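Local coordinates for group 1 truncated hemoglobin GlbN (Synechocystis sp., PDB 1S6A), which carries a heme that binds oxygen very tightly, releasing it at only 0.011 per second, at residues 16-21 and 42-47. Sequence-based numbering, arbitrary orientation.
Sequences LAVDKF and KQRAHQ. With HEM (protoporphyrin IX containing Fe), chain D.
V18 wedges into the flank of helix 40-54, one methyl against R44 and the other against Q47. CG1, anti to the backbone N (chi1 167°), reaches R44 O at 3.5 Å, while CG2 packs on Q47 CG at 3.8 Å. Beyond that aliphatic footing, Q47 bends at chi2 (73°) and carries its amide to the heme, where OE1 comes within 3.2 Å of HEM CHB. The F21 ring approaches the amide crosswise, the two planes 70° apart. On the outer side R44 runs across D19 at about a right angle, with CD 3.3 Å from D19 OD1; the charged groups form no salt bridge, and D19 pairs with K48 instead. A water ties R44 NH1 to D19 O, accepting from the first and donating to the second.

H46, the distal iron ligand of this globin, is here swung away, its NE2 10.3 Å from HEM FE, with one imidazole face over propionate oxygen O2A and the other against K42 O. An alanine in its place would probably leave that propionate without its imidazole cover.

These are the B and E helices of the truncated globin fold. Their junction is apolar at V18 and polar toward the heme, where Q43 and Q47 (the latter weakly) hydrogen-bond Y22 and Q47 lies beside a bound azide, consistent with a distal pocket suited to holding a polar ligand.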
loop_
_atom_site.group_PDB
_atom_site.type_symbol
_atom_site.label_atom_id
_atom_site.label_comp_id
_atom_site.label_asym_id
_atom_site.label_seq_id
_atom_site.Cartn_x
_atom_site.Cartn_y
_atom_site.Cartn_z
ATOM N N LEU A 16 3.465 11.892 -2.614
ATOM C CA LEU A 16 2.992 12.489 -1.356
ATOM C C LEU A 16 2.182 11.443 -0.569
ATOM O O LEU A 16 2.358 11.318 0.629
ATOM C CB LEU A 16 2.076 13.696 -1.600
ATOM C CG LEU A 16 1.870 14.888 -0.636
ATOM C CD1 LEU A 16 0.366 15.426 -0.497
ATOM C CD2 LEU A 16 2.551 14.821 0.716
ATOM N N ALA A 17 1.277 10.724 -1.237
ATOM C CA ALA A 17 0.455 9.725 -0.529
ATOM C C ALA A 17 1.301 8.659 0.167
ATOM O O ALA A 17 1.026 8.277 1.292
ATOM C CB ALA A 17 -0.569 9.038 -1.503
ATOM N N VAL A 18 2.289 8.147 -0.528
ATOM C CA VAL A 18 3.178 7.094 0.010
ATOM C C VAL A 18 3.996 7.629 1.199
ATOM O O VAL A 18 4.093 6.986 2.229
ATOM C CB VAL A 18 4.108 6.501 -1.090
ATOM C CG1 VAL A 18 5.247 5.652 -0.463
ATOM C CG2 VAL A 18 3.294 5.568 -1.996
ATOM N N ASP A 19 4.558 8.823 1.055
ATOM C CA ASP A 19 5.257 9.456 2.179
ATOM C C ASP A 19 4.399 9.571 3.375
ATOM O O ASP A 19 4.822 9.137 4.454
ATOM C CB ASP A 19 5.827 10.826 1.818
ATOM C CG ASP A 19 7.002 10.718 0.890
ATOM O OD1 ASP A 19 7.519 9.626 0.656
ATOM O OD2 ASP A 19 7.483 11.682 0.301
ATOM N N LYS A 20 3.200 10.139 3.203
ATOM C CA LYS A 20 2.250 10.320 4.294
ATOM C C LYS A 20 1.727 9.009 4.881
ATOM O O LYS A 20 1.524 8.890 6.097
ATOM C CB LYS A 20 1.047 11.195 3.870
ATOM C CG LYS A 20 1.379 12.664 3.454
ATOM C CD LYS A 20 2.519 13.211 4.309
ATOM C CE LYS A 20 3.682 13.872 3.449
ATOM N NZ LYS A 20 5.067 13.903 4.111
ATOM N N PHE A 21 1.446 8.057 3.999
ATOM C CA PHE A 21 1.012 6.711 4.384
ATOM C C PHE A 21 2.053 6.091 5.366
ATOM O O PHE A 21 1.681 5.599 6.418
ATOM C CB PHE A 21 0.803 5.875 3.104
ATOM C CG PHE A 21 0.651 4.381 3.342
ATOM C CD1 PHE A 21 -0.467 3.875 4.026
ATOM C CD2 PHE A 21 1.629 3.484 2.882
ATOM C CE1 PHE A 21 -0.620 2.495 4.264
ATOM C CE2 PHE A 21 1.494 2.082 3.107
ATOM C CZ PHE A 21 0.356 1.600 3.806
ATOM N N LYS A 42 14.068 2.585 0.682
ATOM C CA LYS A 42 13.792 1.584 -0.350
ATOM C C LYS A 42 12.302 1.255 -0.410
ATOM O O LYS A 42 11.733 1.117 -1.481
ATOM C CB LYS A 42 14.540 0.291 -0.097
ATOM C CG LYS A 42 16.009 0.276 -0.475
ATOM C CD LYS A 42 16.603 -1.090 -0.016
ATOM C CE LYS A 42 18.132 -1.197 -0.216
ATOM N NZ LYS A 42 18.738 0.085 -0.721
ATOM N N GLN A 43 11.696 1.080 0.747
ATOM C CA GLN A 43 10.273 0.701 0.836
ATOM C C GLN A 43 9.398 1.779 0.210
ATOM O O GLN A 43 8.481 1.454 -0.520
ATOM C CB GLN A 43 9.853 0.458 2.292
ATOM C CG GLN A 43 8.360 0.058 2.519
ATOM C CD GLN A 43 7.991 -1.295 1.845
ATOM O OE1 GLN A 43 8.836 -2.166 1.715
ATOM N NE2 GLN A 43 6.729 -1.441 1.393
ATOM N N ARG A 44 9.668 3.040 0.548
ATOM C CA ARG A 44 8.960 4.168 -0.025
ATOM C C ARG A 44 9.066 4.164 -1.543
ATOM O O ARG A 44 8.052 4.361 -2.191
ATOM C CB ARG A 44 9.413 5.516 0.557
ATOM C CG ARG A 44 8.753 5.870 1.860
ATOM C CD ARG A 44 9.072 7.311 2.366
ATOM N NE ARG A 44 10.472 7.423 2.711
ATOM C CZ ARG A 44 10.980 7.262 3.957
ATOM N NH1 ARG A 44 10.201 7.038 5.011
ATOM N NH2 ARG A 44 12.285 7.320 4.150
ATOM N N ALA A 45 10.269 3.909 -2.089
ATOM C CA ALA A 45 10.467 3.841 -3.523
ATOM C C ALA A 45 9.740 2.656 -4.196
ATOM O O ALA A 45 9.199 2.796 -5.324
ATOM C CB ALA A 45 11.968 3.761 -3.860
ATOM N N HIS A 46 9.816 1.483 -3.563
ATOM C CA HIS A 46 9.058 0.323 -4.049
ATOM C C HIS A 46 7.543 0.600 -4.085
ATOM O O HIS A 46 6.848 0.224 -5.021
ATOM C CB HIS A 46 9.248 -0.845 -3.104
ATOM C CG HIS A 46 10.614 -1.444 -3.154
ATOM N ND1 HIS A 46 11.341 -1.529 -4.320
ATOM C CD2 HIS A 46 11.356 -2.050 -2.195
ATOM C CE1 HIS A 46 12.492 -2.134 -4.070
ATOM N NE2 HIS A 46 12.521 -2.460 -2.789
ATOM N N GLN A 47 7.021 1.200 -3.022
ATOM C CA GLN A 47 5.557 1.425 -2.933
ATOM C C GLN A 47 5.082 2.488 -3.942
ATOM O O GLN A 47 3.997 2.370 -4.536
ATOM C CB GLN A 47 5.140 1.795 -1.514
ATOM C CG GLN A 47 3.572 1.823 -1.258
ATOM C CD GLN A 47 3.010 0.406 -1.207
ATOM O OE1 GLN A 47 2.909 -0.211 -0.112
ATOM N NE2 GLN A 47 2.709 -0.140 -2.353
HETATM C CHA HEM D . 6.963 -5.085 1.215
HETATM C CHB HEM D . 3.052 -3.304 -1.033
HETATM C CHC HEM D . 0.335 -5.291 2.457
HETATM C CHD HEM D . 4.287 -4.771 5.270
HETATM C C1A HEM D . 6.119 -4.534 0.272
HETATM C C2A HEM D . 6.532 -4.037 -1.014
HETATM C C3A HEM D . 5.484 -3.518 -1.636
HETATM C C4A HEM D . 4.338 -3.689 -0.773
HETATM C CMA HEM D . 5.452 -2.851 -3.032
HETATM C CAA HEM D . 8.002 -4.094 -1.488
HETATM C CBA HEM D . 8.124 -5.210 -2.537
HETATM C CGA HEM D . 9.504 -5.337 -3.192
HETATM O O1A HEM D . 10.453 -5.737 -2.504
HETATM O O2A HEM D . 9.658 -5.088 -4.423
HETATM C C1B HEM D . 1.951 -3.745 -0.321
HETATM C C2B HEM D . 0.577 -3.677 -0.754
HETATM C C3B HEM D . -0.186 -4.247 0.198
HETATM C C4B HEM D . 0.692 -4.687 1.268
HETATM C CMB HEM D . 0.137 -3.047 -2.080
HETATM C CAB HEM D . -1.736 -4.402 0.262
HETATM C CBB HEM D . -2.538 -3.287 0.426
HETATM C C1C HEM D . 1.129 -5.276 3.617
HETATM C C2C HEM D . 0.743 -5.519 4.973
HETATM C C3C HEM D . 1.854 -5.318 5.754
HETATM C C4C HEM D . 2.957 -4.995 4.908
HETATM C CMC HEM D . -0.693 -5.886 5.409
HETATM C CAC HEM D . 2.056 -5.425 7.298
HETATM C CBC HEM D . 1.270 -4.781 8.149
HETATM C C1D HEM D . 5.386 -4.861 4.448
HETATM C C2D HEM D . 6.755 -4.992 4.900
HETATM C C3D HEM D . 7.600 -5.104 3.622
HETATM C C4D HEM D . 6.666 -5.031 2.540
HETATM C CMD HEM D . 7.123 -4.967 6.408
HETATM C CAD HEM D . 9.127 -5.248 3.458
HETATM C CBD HEM D . 9.348 -6.736 3.695
HETATM C CGD HEM D . 10.815 -6.915 3.910
HETATM O O1D HEM D . 11.549 -7.003 2.927
HETATM O O2D HEM D . 11.288 -6.955 5.053
HETATM N NA HEM D . 4.762 -4.285 0.425
HETATM N NB HEM D . 1.972 -4.380 0.892
HETATM N NC HEM D . 2.464 -4.979 3.643
HETATM N ND HEM D . 5.391 -4.929 3.059
HETATM FE FE HEM D . 3.661 -4.674 2.017
HETATM O O HOH W 1 7.260 8.384 5.048
#